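TRAS1 ORF2p (Bombyx mori, PDB 1WDU) probably nicks telomeric DNA through its N-terminal endonuclease domain, the part described here, so that a non-LTR retrotransposon can insert at chromosome ends. Local coordinates at residues V81-A86 with L119-F124; V22-L27 with I48-E53; R69-T74 with V106-R111; T102-V107 with E131-Q136; L149-D154 with V209-E214. The protein carries 1 engineered substitution. One frame throughout, in Å; residues are numbered along the deposited sequence.

Contact 1 of 5, residues V81-A86 with L119-F124; sequences VKAAIA and LVSYYF. With PO4 (phosphate ion), chain C.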
# COMPACT_ATOMS: atom_id res chain seq x y z
N VAL A 81 10.64 -9.60 5.82
CA VAL A 81 10.38 -8.35 5.12
C VAL A 81 8.91 -8.03 5.38
O VAL A 81 8.03 -8.83 5.09
CB VAL A 81 10.62 -8.49 3.61
CG1 VAL A 81 10.31 -7.20 2.90
CG2 VAL A 81 12.08 -8.91 3.36
N LYS A 82 8.65 -6.87 5.96
CA LYS A 82 7.28 -6.49 6.29
C LYS A 82 6.55 -5.77 5.16
O LYS A 82 5.32 -5.81 5.11
CB LYS A 82 7.29 -5.64 7.56
CG LYS A 82 8.05 -6.31 8.69
CD LYS A 82 8.05 -5.50 9.96
CE LYS A 82 8.92 -6.17 11.01
NZ LYS A 82 9.02 -5.31 12.23
N ALA A 83 7.28 -5.14 4.26
CA ALA A 83 6.67 -4.42 3.15
C ALA A 83 7.51 -4.48 1.88
O ALA A 83 8.73 -4.57 1.91
CB ALA A 83 6.42 -2.99 3.54
N ALA A 84 6.82 -4.44 0.74
CA ALA A 84 7.51 -4.48 -0.53
C ALA A 84 6.64 -3.93 -1.64
O ALA A 84 5.42 -3.81 -1.51
CB ALA A 84 7.91 -5.91 -0.86
N ILE A 85 7.28 -3.57 -2.73
CA ILE A 85 6.58 -3.05 -3.88
C ILE A 85 7.00 -3.85 -5.11
O ILE A 85 8.18 -3.91 -5.45
CB ILE A 85 6.87 -1.55 -4.08
CG1 ILE A 85 6.30 -0.76 -2.89
CG2 ILE A 85 6.28 -1.07 -5.39
CD1 ILE A 85 6.57 0.75 -2.92
N ALA A 86 6.03 -4.49 -5.75
CA ALA A 86 6.30 -5.29 -6.94
C ALA A 86 5.89 -4.53 -8.19
O ALA A 86 4.77 -4.01 -8.29
CB ALA A 86 5.54 -6.61 -6.87
N LEU A 119 5.64 6.13 -4.74
CA LEU A 119 4.77 5.11 -4.16
C LEU A 119 5.31 4.58 -2.86
O LEU A 119 6.52 4.46 -2.68
CB LEU A 119 4.61 3.92 -5.11
CG LEU A 119 3.94 4.10 -6.46
CD1 LEU A 119 4.21 2.87 -7.31
CD2 LEU A 119 2.44 4.33 -6.26
N VAL A 120 4.43 4.24 -1.94
CA VAL A 120 4.92 3.68 -0.70
C VAL A 120 4.03 2.57 -0.19
O VAL A 120 2.80 2.67 -0.22
CB VAL A 120 5.13 4.79 0.37
CG1 VAL A 120 4.20 5.93 0.12
CG2 VAL A 120 4.95 4.22 1.78
N SER A 121 4.67 1.48 0.23
CA SER A 121 3.96 0.34 0.79
C SER A 121 4.43 0.30 2.24
O SER A 121 5.63 0.37 2.51
CB SER A 121 4.34 -0.96 0.07
OG SER A 121 3.62 -2.06 0.61
N TYR A 122 3.48 0.21 3.16
CA TYR A 122 3.80 0.21 4.58
C TYR A 122 3.05 -0.85 5.38
O TYR A 122 2.02 -1.37 4.95
CB TYR A 122 3.47 1.58 5.17
CG TYR A 122 1.98 1.87 5.21
CD1 TYR A 122 1.35 2.59 4.19
CD2 TYR A 122 1.19 1.43 6.28
CE1 TYR A 122 -0.02 2.87 4.24
CE2 TYR A 122 -0.18 1.70 6.34
CZ TYR A 122 -0.78 2.42 5.32
OH TYR A 122 -2.13 2.68 5.39
N TYR A 123 3.59 -1.13 6.56
CA TYR A 123 3.02 -2.09 7.49
C TYR A 123 3.38 -1.67 8.93
O TYR A 123 4.56 -1.55 9.27
CB TYR A 123 3.53 -3.50 7.20
CG TYR A 123 3.04 -4.51 8.21
CD1 TYR A 123 3.85 -4.90 9.28
CD2 TYR A 123 1.76 -5.04 8.14
CE1 TYR A 123 3.39 -5.77 10.25
CE2 TYR A 123 1.28 -5.91 9.10
CZ TYR A 123 2.10 -6.27 10.15
OH TYR A 123 1.63 -7.14 11.11
N PHE A 124 2.36 -1.44 9.74
CA PHE A 124 2.54 -1.03 11.13
C PHE A 124 2.11 -2.19 12.04
O PHE A 124 0.95 -2.62 12.00
CB PHE A 124 1.68 0.21 11.42
CG PHE A 124 1.94 1.38 10.49
CD1 PHE A 124 0.97 2.36 10.31
CD2 PHE A 124 3.16 1.51 9.80
CE1 PHE A 124 1.19 3.45 9.47
CE2 PHE A 124 3.39 2.59 8.96
CZ PHE A 124 2.40 3.56 8.79
P PO4 C . -1.27 -8.80 10.57
O1 PO4 C . -0.94 -9.39 11.98
O2 PO4 C . -2.59 -9.28 10.01
O3 PO4 C . -1.05 -7.28 10.55
O4 PO4 C . -0.17 -9.37 9.65
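Ala83 and Tyr122 mark the nearest approach of the two backbones, with CA atoms 5.6 Å apart, where strand 83-86 passes strand 119-123 at 147° between their N-to-C directions. The strands belong to different sheets, and this is where the two central sheets of the four-layered alpha/beta sandwich, a DNase I-like fold, pack face to face. Ile85 packs through two atoms: CG1 lies 3.6 Å from Ser121 CB and CD1 3.7 Å from Leu119 O. Beside it Ala83 CB rests on Ser121 O. Ser121 is the polar spot in this apolar layer, and its OG is satisfied by Ile51 O and Gln52 NE2. At the end of the interface Lys82 CB meets the Tyr123 ring obliquely at CD1, 3.9 Å away, before the extended lysine chain leaves for a salt bridge with Glu125. Tyr123 CG stands anti to the backbone N (chi1 175°), which carries the ring out past Lys82 to a phosphate ion, also held by His234. A phenylalanine in place of Tyr123 would probably leave the phosphate without this hydroxyl donor. Tyr123 OH gives its hydrogen bond to phosphate O3 at 2.7 Å, with O3 at the ring edge and in its plane.

Contact 2 of 5, residues V22-L27 with I48-E53; sequences VLQANL and IALIQE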
# COMPACT_ATOMS: atom_id res chain seq x y z
N VAL A 22 -3.20 -0.90 -9.85
CA VAL A 22 -2.40 -1.19 -8.66
C VAL A 22 -3.11 -2.17 -7.71
O VAL A 22 -4.30 -2.03 -7.44
CB VAL A 22 -2.10 0.10 -7.86
CG1 VAL A 22 -1.27 -0.24 -6.62
CG2 VAL A 22 -1.37 1.10 -8.74
N LEU A 23 -2.36 -3.14 -7.20
CA LEU A 23 -2.91 -4.10 -6.24
C LEU A 23 -2.34 -3.82 -4.84
O LEU A 23 -1.16 -3.53 -4.70
CB LEU A 23 -2.54 -5.54 -6.65
CG LEU A 23 -2.90 -6.03 -8.05
CD1 LEU A 23 -2.43 -7.47 -8.21
CD2 LEU A 23 -4.41 -5.94 -8.28
N GLN A 24 -3.18 -3.89 -3.81
CA GLN A 24 -2.71 -3.67 -2.45
C GLN A 24 -3.12 -4.90 -1.64
O GLN A 24 -4.30 -5.23 -1.57
CB GLN A 24 -3.34 -2.42 -1.82
CG GLN A 24 -2.79 -2.09 -0.42
CD GLN A 24 -3.42 -0.85 0.19
OE1 GLN A 24 -3.45 0.21 -0.43
NE2 GLN A 24 -3.95 -0.98 1.41
N ALA A 25 -2.16 -5.58 -1.02
CA ALA A 25 -2.49 -6.78 -0.26
C ALA A 25 -1.48 -7.20 0.80
O ALA A 25 -0.27 -7.11 0.59
CB ALA A 25 -2.73 -7.95 -1.21
N ASN A 26 -2.01 -7.66 1.92
CA ASN A 26 -1.21 -8.15 3.02
C ASN A 26 -1.29 -9.67 2.88
O ASN A 26 -2.31 -10.28 3.17
CB ASN A 26 -1.80 -7.73 4.37
CG ASN A 26 -1.03 -8.31 5.55
OD1 ASN A 26 -0.32 -9.30 5.40
ND2 ASN A 26 -1.17 -7.69 6.72
N LEU A 27 -0.19 -10.25 2.43
CA LEU A 27 -0.07 -11.68 2.19
C LEU A 27 0.09 -12.55 3.43
O LEU A 27 -0.08 -13.77 3.36
CB LEU A 27 1.10 -11.92 1.25
CG LEU A 27 0.87 -11.69 -0.24
CD1 LEU A 27 -0.33 -10.78 -0.47
CD2 LEU A 27 2.14 -11.12 -0.86
N ILE A 48 1.40 -2.53 -10.83
CA ILE A 48 1.98 -2.43 -9.49
C ILE A 48 1.26 -3.22 -8.40
O ILE A 48 0.04 -3.45 -8.45
CB ILE A 48 1.99 -0.94 -9.02
CG1 ILE A 48 2.73 -0.06 -10.04
CG2 ILE A 48 2.62 -0.83 -7.63
CD1 ILE A 48 4.22 -0.22 -10.02
N ALA A 49 2.02 -3.61 -7.39
CA ALA A 49 1.46 -4.30 -6.24
C ALA A 49 2.12 -3.69 -4.99
O ALA A 49 3.35 -3.63 -4.90
CB ALA A 49 1.72 -5.79 -6.31
N LEU A 50 1.29 -3.20 -4.07
CA LEU A 50 1.78 -2.63 -2.81
C LEU A 50 1.53 -3.75 -1.80
O LEU A 50 0.40 -3.98 -1.37
CB LEU A 50 1.00 -1.37 -2.44
CG LEU A 50 1.01 -0.26 -3.51
CD1 LEU A 50 0.14 0.90 -3.05
CD2 LEU A 50 2.42 0.22 -3.79
N ILE A 51 2.61 -4.44 -1.44
CA ILE A 51 2.56 -5.60 -0.56
C ILE A 51 3.00 -5.39 0.88
O ILE A 51 3.83 -4.53 1.18
CB ILE A 51 3.45 -6.72 -1.12
CG1 ILE A 51 3.13 -6.96 -2.59
CG2 ILE A 51 3.24 -8.01 -0.33
CD1 ILE A 51 4.21 -7.76 -3.31
N GLN A 52 2.45 -6.22 1.77
CA GLN A 52 2.82 -6.23 3.18
C GLN A 52 2.94 -7.69 3.56
O GLN A 52 2.16 -8.53 3.09
CB GLN A 52 1.75 -5.58 4.07
CG GLN A 52 1.47 -4.13 3.76
CD GLN A 52 0.55 -3.99 2.58
OE1 GLN A 52 -0.50 -4.63 2.53
NE2 GLN A 52 0.93 -3.16 1.61
N GLU A 53 3.93 -7.99 4.40
CA GLU A 53 4.14 -9.35 4.88
C GLU A 53 4.33 -10.39 3.77
O GLU A 53 3.63 -11.40 3.73
CB GLU A 53 2.95 -9.78 5.74
CG GLU A 53 2.69 -8.89 6.94
CD GLU A 53 3.45 -9.34 8.16
OE1 GLU A 53 4.67 -9.09 8.25
OE2 GLU A 53 2.81 -9.97 9.04
O HOH W 1 -3.31 -3.08 2.55
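Asn26 turns its CG anti to the backbone N (chi1 177°), which lays the amide alongside the Glu53 side chain, pointing the same way, with OD1 3.3 Å from Glu53 CB and the amide and carboxylate planes 76° apart. Gln52 instead bends at chi2 (80°), folding its amide back over the strands: NE2 bonds to Ser121 OG and, weakly, to Leu50 O, while a water joins OE1 to NE2 of Gln24, whose OE1 is bonded to Thr210. Asn26 OD1 accepts from Gln28 N, and ND2 bonds weakly to Asp154. An alanine in place of Asn26 would probably leave Gln28 N and the Asp154 carboxylate without these mates and set the Glu53 side chain looser. Glu53 itself forms a salt bridge with Arg29. The strands themselves run parallel, and five backbone bonds join them in regular alternation, from Leu23 N to Ile48 O (2.7 Å) to Leu27 N on Gln52 O (3.0 Å). Val22 lies beside Ile48, with CG2 3.9 Å from CB, and its CG1 crosses to Leu50 CG at the same distance. This is the parallel pair of a beta-alpha-beta unit: helix 31-44 covers Leu23 and Leu27, strands 237-241 and 83-87 flank the pair within the sheet, and strand 116-123 packs on the face of Ile48, Leu50 and Asn26.

Contact 3 of 5, residues R69-T74 with V106-R111; sequences RVFQST and VVVGIR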
# COMPACT_ATOMS: atom_id res chain seq x y z
N ARG A 69 10.13 -6.90 -10.92
CA ARG A 69 11.09 -6.25 -10.05
C ARG A 69 10.45 -6.04 -8.68
O ARG A 69 9.34 -5.51 -8.57
CB ARG A 69 11.55 -4.92 -10.66
CG ARG A 69 12.18 -5.12 -12.04
CD ARG A 69 13.00 -3.94 -12.53
NE ARG A 69 12.23 -2.81 -13.07
CZ ARG A 69 11.07 -2.92 -13.71
NH1 ARG A 69 10.52 -4.11 -13.89
NH2 ARG A 69 10.49 -1.83 -14.22
N VAL A 70 11.15 -6.48 -7.64
CA VAL A 70 10.63 -6.34 -6.29
C VAL A 70 11.55 -5.50 -5.42
O VAL A 70 12.75 -5.74 -5.35
CB VAL A 70 10.43 -7.72 -5.62
CG1 VAL A 70 9.85 -7.54 -4.21
CG2 VAL A 70 9.49 -8.57 -6.47
N PHE A 71 10.97 -4.51 -4.76
CA PHE A 71 11.71 -3.61 -3.88
C PHE A 71 11.19 -3.83 -2.49
O PHE A 71 9.99 -3.67 -2.23
CB PHE A 71 11.51 -2.17 -4.34
CG PHE A 71 11.86 -1.97 -5.78
CD1 PHE A 71 10.96 -2.33 -6.78
CD2 PHE A 71 13.14 -1.54 -6.14
CE1 PHE A 71 11.33 -2.28 -8.13
CE2 PHE A 71 13.52 -1.49 -7.49
CZ PHE A 71 12.62 -1.86 -8.48
N GLN A 72 12.09 -4.21 -1.60
CA GLN A 72 11.72 -4.52 -0.23
C GLN A 72 12.19 -3.55 0.82
O GLN A 72 13.12 -2.77 0.62
CB GLN A 72 12.26 -5.91 0.12
CG GLN A 72 11.93 -6.96 -0.92
CD GLN A 72 12.46 -8.32 -0.54
OE1 GLN A 72 13.63 -8.47 -0.18
NE2 GLN A 72 11.61 -9.34 -0.62
N SER A 73 11.52 -3.61 1.96
CA SER A 73 11.86 -2.79 3.11
C SER A 73 13.01 -3.53 3.79
O SER A 73 13.27 -4.70 3.49
CB SER A 73 10.65 -2.71 4.05
OG SER A 73 10.23 -4.00 4.45
N THR A 74 13.70 -2.85 4.69
CA THR A 74 14.83 -3.44 5.40
C THR A 74 14.50 -4.81 5.98
O THR A 74 13.56 -4.95 6.76
CB THR A 74 15.29 -2.53 6.54
OG1 THR A 74 15.43 -1.20 6.04
CG2 THR A 74 16.63 -3.01 7.09
N VAL A 106 8.60 0.96 2.40
CA VAL A 106 9.46 0.92 1.24
C VAL A 106 8.88 1.98 0.30
O VAL A 106 7.67 2.04 0.05
CB VAL A 106 9.52 -0.50 0.59
CG1 VAL A 106 8.16 -0.90 0.03
CG2 VAL A 106 10.60 -0.53 -0.50
N VAL A 107 9.76 2.86 -0.17
CA VAL A 107 9.36 3.96 -1.03
C VAL A 107 10.01 3.80 -2.39
O VAL A 107 11.23 3.60 -2.51
CB VAL A 107 9.78 5.32 -0.40
CG1 VAL A 107 9.24 6.47 -1.24
CG2 VAL A 107 9.28 5.40 1.05
N VAL A 108 9.19 3.91 -3.43
CA VAL A 108 9.67 3.77 -4.79
C VAL A 108 8.96 4.71 -5.74
O VAL A 108 7.73 4.82 -5.69
CB VAL A 108 9.48 2.32 -5.27
CG1 VAL A 108 9.20 2.29 -6.76
CG2 VAL A 108 10.72 1.50 -4.94
N GLY A 109 9.73 5.39 -6.59
CA GLY A 109 9.13 6.29 -7.56
C GLY A 109 8.95 5.59 -8.90
O GLY A 109 9.73 4.70 -9.25
N ILE A 110 7.90 5.95 -9.63
CA ILE A 110 7.63 5.41 -10.96
C ILE A 110 7.49 6.63 -11.86
O ILE A 110 6.93 7.66 -11.46
CB ILE A 110 6.33 4.57 -11.04
CG1 ILE A 110 5.15 5.34 -10.47
CG2 ILE A 110 6.53 3.22 -10.34
CD1 ILE A 110 3.84 4.56 -10.53
N ARG A 111 7.97 6.52 -13.09
CA ARG A 111 7.93 7.65 -14.00
C ARG A 111 7.53 7.27 -15.42
O ARG A 111 7.89 6.21 -15.92
CB ARG A 111 9.32 8.31 -14.00
CG ARG A 111 9.52 9.43 -14.99
CD ARG A 111 11.01 9.73 -15.12
NE ARG A 111 11.32 10.60 -16.25
CZ ARG A 111 11.05 11.90 -16.29
NH1 ARG A 111 10.47 12.50 -15.25
NH2 ARG A 111 11.37 12.61 -17.37
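Phe71, on an outermost strand of one central sheet of the alpha/beta sandwich, reaches across to Val106 and Val108 on strand 105-111 of the other. The strand axes, 69-72 and 106-111, come no closer than 7.2 Å and run at 137° to each other, a sheet-on-sheet packing of side chains against side chains and backbone. Phe71 CG lies anti to the carbonyl carbon (chi1 -55°), which sets the base of the ring against Val108. The two side chains cross at about a right angle: Val108 CG2 is 3.7 Å from Phe71 CG and 3.8 Å from Phe71 CB, in an oblique approach to the ring. Val94 of strand 93-96 packs on both residues, and Ile85 on Val108. At Gln72 the side chain turns away, and its backbone carbonyl makes the contact. Val106 CG2 lies 3.6 Å from Gln72 O and equally far from Phe71 O. At Ser73 the backbones come nearest, its CA 4.8 Å from Val106 CA. Its OG is taken up by Ala83 O. Against the second sheet, Ser73 meets Val106 through its CB, 4.3 Å from Val106 CB, and through its N, 3.9 Å from the same atom.

Contact 4 of 5, residues T102-V107 with E131-Q136; sequences TNNIVV and ESYLEQ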
# COMPACT_ATOMS: atom_id res chain seq x y z
N THR A 102 12.61 1.76 5.23
CA THR A 102 12.94 1.25 6.55
C THR A 102 12.47 -0.19 6.68
O THR A 102 12.22 -0.87 5.69
CB THR A 102 12.23 2.07 7.65
OG1 THR A 102 10.82 1.81 7.59
CG2 THR A 102 12.50 3.56 7.46
N ASN A 103 12.36 -0.65 7.92
CA ASN A 103 11.91 -2.01 8.20
C ASN A 103 10.39 -2.11 8.10
O ASN A 103 9.84 -3.21 8.12
CB ASN A 103 12.35 -2.43 9.61
CG ASN A 103 13.86 -2.48 9.76
OD1 ASN A 103 14.43 -3.52 10.09
ND2 ASN A 103 14.53 -1.34 9.54
N ASN A 104 9.71 -0.96 8.01
CA ASN A 104 8.25 -0.94 7.93
C ASN A 104 7.70 -0.31 6.65
O ASN A 104 6.54 -0.53 6.31
CB ASN A 104 7.66 -0.20 9.13
CG ASN A 104 7.91 -0.93 10.44
OD1 ASN A 104 8.92 -0.71 11.11
ND2 ASN A 104 6.99 -1.83 10.79
N ILE A 105 8.52 0.49 5.97
CA ILE A 105 8.05 1.11 4.74
C ILE A 105 9.09 1.03 3.63
O ILE A 105 10.31 1.00 3.89
CB ILE A 105 7.66 2.61 4.90
CG1 ILE A 105 8.92 3.48 4.95
CG2 ILE A 105 6.80 2.82 6.15
CD1 ILE A 105 8.62 4.96 4.83
N VAL A 106 8.60 0.96 2.40
CA VAL A 106 9.46 0.92 1.24
C VAL A 106 8.88 1.98 0.30
O VAL A 106 7.67 2.04 0.05
CB VAL A 106 9.52 -0.50 0.59
CG1 VAL A 106 8.16 -0.90 0.03
CG2 VAL A 106 10.60 -0.53 -0.50
N VAL A 107 9.76 2.86 -0.17
CA VAL A 107 9.36 3.96 -1.03
C VAL A 107 10.01 3.80 -2.39
O VAL A 107 11.23 3.60 -2.51
CB VAL A 107 9.78 5.32 -0.40
CG1 VAL A 107 9.24 6.47 -1.24
CG2 VAL A 107 9.28 5.40 1.05
N GLU A 131 3.45 5.96 16.75
CA GLU A 131 4.20 7.21 16.69
C GLU A 131 5.40 7.23 15.74
O GLU A 131 5.49 8.10 14.88
CB GLU A 131 4.69 7.62 18.09
CG GLU A 131 3.68 8.37 18.95
CD GLU A 131 2.76 7.44 19.73
OE1 GLU A 131 2.10 7.93 20.67
OE2 GLU A 131 2.70 6.24 19.39
N SER A 132 6.33 6.29 15.90
CA SER A 132 7.51 6.28 15.04
C SER A 132 7.16 6.09 13.57
O SER A 132 7.85 6.62 12.69
CB SER A 132 8.51 5.20 15.48
OG SER A 132 7.94 3.91 15.43
N TYR A 133 6.09 5.35 13.30
CA TYR A 133 5.67 5.13 11.92
C TYR A 133 5.05 6.40 11.33
O TYR A 133 5.16 6.66 10.13
CB TYR A 133 4.66 3.98 11.87
CG TYR A 133 5.21 2.67 12.41
CD1 TYR A 133 4.37 1.77 13.07
CD2 TYR A 133 6.55 2.34 12.25
CE1 TYR A 133 4.87 0.56 13.57
CE2 TYR A 133 7.06 1.13 12.75
CZ TYR A 133 6.21 0.25 13.40
OH TYR A 133 6.70 -0.94 13.89
N LEU A 134 4.40 7.20 12.18
CA LEU A 134 3.80 8.44 11.70
C LEU A 134 4.92 9.42 11.32
O LEU A 134 4.78 10.20 10.37
CB LEU A 134 2.88 9.05 12.77
CG LEU A 134 1.64 8.23 13.14
CD1 LEU A 134 0.80 8.99 14.16
CD2 LEU A 134 0.80 7.96 11.89
N GLU A 135 6.02 9.36 12.06
CA GLU A 135 7.18 10.22 11.80
C GLU A 135 7.77 9.82 10.45
O GLU A 135 8.18 10.68 9.65
CB GLU A 135 8.26 10.05 12.88
CG GLU A 135 7.84 10.37 14.30
CD GLU A 135 8.93 10.05 15.32
OE1 GLU A 135 9.52 8.94 15.25
OE2 GLU A 135 9.19 10.90 16.20
N GLN A 136 7.82 8.52 10.18
CA GLN A 136 8.35 8.04 8.91
C GLN A 136 7.48 8.57 7.77
O GLN A 136 7.99 8.90 6.70
CB GLN A 136 8.40 6.52 8.87
CG GLN A 136 9.54 5.90 9.66
CD GLN A 136 9.43 4.38 9.73
OE1 GLN A 136 9.25 3.71 8.71
NE2 GLN A 136 9.54 3.84 10.93
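An ST turn that is also an ST motif, built on Thr102 just before strand 105-111, meets the first turns of helix 131-142, joining a sheet of the sandwich to the outer helical layer. Thr102 OG1 stands between its own backbone N and carbonyl carbon (chi1 69°), where it accepts from Asn104 N at 3.0 Å and Ile105 N at 3.1 Å. The same hydroxyl donates to Gln136 OE1 at 2.7 Å; three bonds grip it, which probably fixes its rotation. The donor lies well above the amide plane of Gln136, 43° out of it. Gln136 gets there with an extended chain, and its OE1 also rests on Ile105 CG2 at 3.7 Å as the two side chains pass in opposite directions. One turn earlier, Tyr133 and Asn104 cross at about a right angle. The asparagine amide is inclined 50° to the ring and meets it obliquely, Asn104 OD1 3.1 Å from Tyr133 CE2. Asn104 ND2 is bonded to Tyr123 O and Glu125, which holds that amide beside the tyrosine. Beyond these groups, Tyr133 lies against Phe124 with the rings nearly parallel, Ile105 also packs on Val140 further along the helix, and Leu134 turns to helix 169-181.

Contact 5 of 5, residues L149-D154 with V209-E214; sequences LIFGGD and VTFCTE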
# COMPACT_ATOMS: atom_id res chain seq x y z
N LEU A 149 2.12 11.76 -4.28
CA LEU A 149 2.36 10.74 -3.27
C LEU A 149 1.17 9.80 -3.14
O LEU A 149 0.02 10.25 -3.14
CB LEU A 149 2.65 11.38 -1.90
CG LEU A 149 3.85 12.32 -1.72
CD1 LEU A 149 4.01 12.62 -0.23
CD2 LEU A 149 5.12 11.69 -2.25
N ILE A 150 1.44 8.50 -3.04
CA ILE A 150 0.41 7.48 -2.84
C ILE A 150 0.94 6.48 -1.81
O ILE A 150 2.03 5.93 -1.99
CB ILE A 150 0.08 6.68 -4.12
CG1 ILE A 150 -0.38 7.60 -5.25
CG2 ILE A 150 -1.04 5.68 -3.82
CD1 ILE A 150 -0.67 6.86 -6.57
N PHE A 151 0.18 6.26 -0.75
CA PHE A 151 0.57 5.34 0.31
C PHE A 151 -0.45 4.24 0.39
O PHE A 151 -1.64 4.48 0.25
CB PHE A 151 0.57 6.00 1.70
CG PHE A 151 1.60 7.08 1.88
CD1 PHE A 151 1.43 8.33 1.28
CD2 PHE A 151 2.71 6.86 2.69
CE1 PHE A 151 2.36 9.35 1.50
CE2 PHE A 151 3.64 7.88 2.92
CZ PHE A 151 3.46 9.13 2.32
N GLY A 152 0.03 3.03 0.65
CA GLY A 152 -0.87 1.90 0.78
C GLY A 152 -0.28 0.87 1.72
O GLY A 152 0.91 0.55 1.64
N GLY A 153 -1.11 0.37 2.63
CA GLY A 153 -0.64 -0.63 3.55
C GLY A 153 -1.62 -1.00 4.64
O GLY A 153 -2.80 -0.64 4.59
N ASP A 154 -1.11 -1.73 5.62
CA ASP A 154 -1.88 -2.18 6.76
C ASP A 154 -1.47 -1.29 7.94
O ASP A 154 -0.33 -1.35 8.40
CB ASP A 154 -1.54 -3.64 7.07
CG ASP A 154 -2.36 -4.20 8.23
OD1 ASP A 154 -3.15 -3.44 8.83
OD2 ASP A 154 -2.19 -5.40 8.54
N VAL A 209 -5.31 0.92 4.83
CA VAL A 209 -5.63 2.25 4.32
C VAL A 209 -4.78 2.62 3.11
O VAL A 209 -3.64 2.17 2.97
CB VAL A 209 -5.43 3.36 5.42
CG1 VAL A 209 -6.28 4.58 5.09
CG2 VAL A 209 -5.79 2.83 6.79
N THR A 210 -5.38 3.43 2.23
CA THR A 210 -4.72 3.92 1.03
C THR A 210 -4.99 5.42 1.02
O THR A 210 -6.14 5.84 1.10
CB THR A 210 -5.33 3.32 -0.26
OG1 THR A 210 -5.35 1.89 -0.18
CG2 THR A 210 -4.52 3.76 -1.48
N PHE A 211 -3.95 6.23 0.92
CA PHE A 211 -4.13 7.67 0.90
C PHE A 211 -3.11 8.33 0.01
O PHE A 211 -2.06 7.76 -0.28
CB PHE A 211 -4.09 8.23 2.34
CG PHE A 211 -2.94 7.73 3.17
CD1 PHE A 211 -1.73 8.41 3.20
CD2 PHE A 211 -3.09 6.62 3.99
CE1 PHE A 211 -0.69 8.01 4.04
CE2 PHE A 211 -2.04 6.20 4.84
CZ PHE A 211 -0.85 6.90 4.86
N CYS A 212 -3.42 9.54 -0.44
CA CYS A 212 -2.53 10.25 -1.35
C CYS A 212 -2.62 11.76 -1.21
O CYS A 212 -3.54 12.29 -0.60
CB CYS A 212 -2.92 9.90 -2.79
SG CYS A 212 -4.64 10.35 -3.18
N THR A 213 -1.66 12.44 -1.81
CA THR A 213 -1.64 13.90 -1.81
C THR A 213 -2.87 14.35 -2.61
O THR A 213 -3.41 13.58 -3.40
CB THR A 213 -0.38 14.43 -2.51
OG1 THR A 213 -0.18 13.70 -3.73
CG2 THR A 213 0.83 14.26 -1.61
N GLU A 214 -3.31 15.58 -2.39
CA GLU A 214 -4.50 16.12 -3.07
C GLU A 214 -4.45 15.98 -4.59
O GLU A 214 -5.41 15.53 -5.21
CB GLU A 214 -4.68 17.60 -2.68
CG GLU A 214 -5.83 18.33 -3.39
CD GLU A 214 -7.20 17.86 -2.95
OE1 GLU A 214 -7.46 17.83 -1.73
OE2 GLU A 214 -8.03 17.53 -3.83
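Phe151 and Phe211, a hydrogen-bonded pair, put their rings on the same face of the sheet, and the torsion of Phe211 decides how they meet. Its CG sits between the backbone N and the carbonyl carbon (chi1 48°), a rotamer that swings the ring back over the neighbouring strand. There it lies beneath Phe151, whose CB stands 3.6 Å from the Phe211 ring centroid in a CH-pi contact over the face. The ring planes are only 19° apart but slid well past each other, with centroids separated by 4.9 Å, so there is little true stacking; Phe211 CE1 lies over the Phe151 ring near CG. Ile137 and Val140 of helix 131-142 pack on Phe151. The segments form an antiparallel pair in the second sheet of the alpha/beta sandwich, strand 149-154 being flanked by 116-123 and 204-212. Phe151 N binds Phe211 O at 2.7 Å, and Gly153 N donates to Val209 O. On the sheet face of Ile150 and Thr210, Thr210 CG2 lies 3.4 Å from Phe151 O, while OG1 is bonded to Gln24. At the far end Thr213 replaces a backbone acceptor with its side chain: its OG1 accepts from Leu149 N, 3.1 Å away and almost straight at 175°. Asp215 also bonds that hydroxyl, and Thr213 CG2 lies against Leu149 CB at 3.4 Å.

Overall arrangement
Contact 1 is the hub: its centre lies about 7 Å from that of contact 2 and about 8 Å from that of contact 3, and both contacts 1 and 3 press the two sheets together. Contacts 2 and 5 each lie within one sheet and meet between them, Gln24 OE1 lying 2.5 Å from Thr210 OG1. Contact 4 adds the helical layer and shares Val106 and Val107 with contact 3, while its nearest atoms stay about 6 Å from contacts 2 and 5. The phosphate bound by Tyr123 and His234 lies about 3 Å from the Glu53 side chain, near the strand ends bearing Asn26 and Asp154, consistent with the active-site cleft of DNase I-like nucleases.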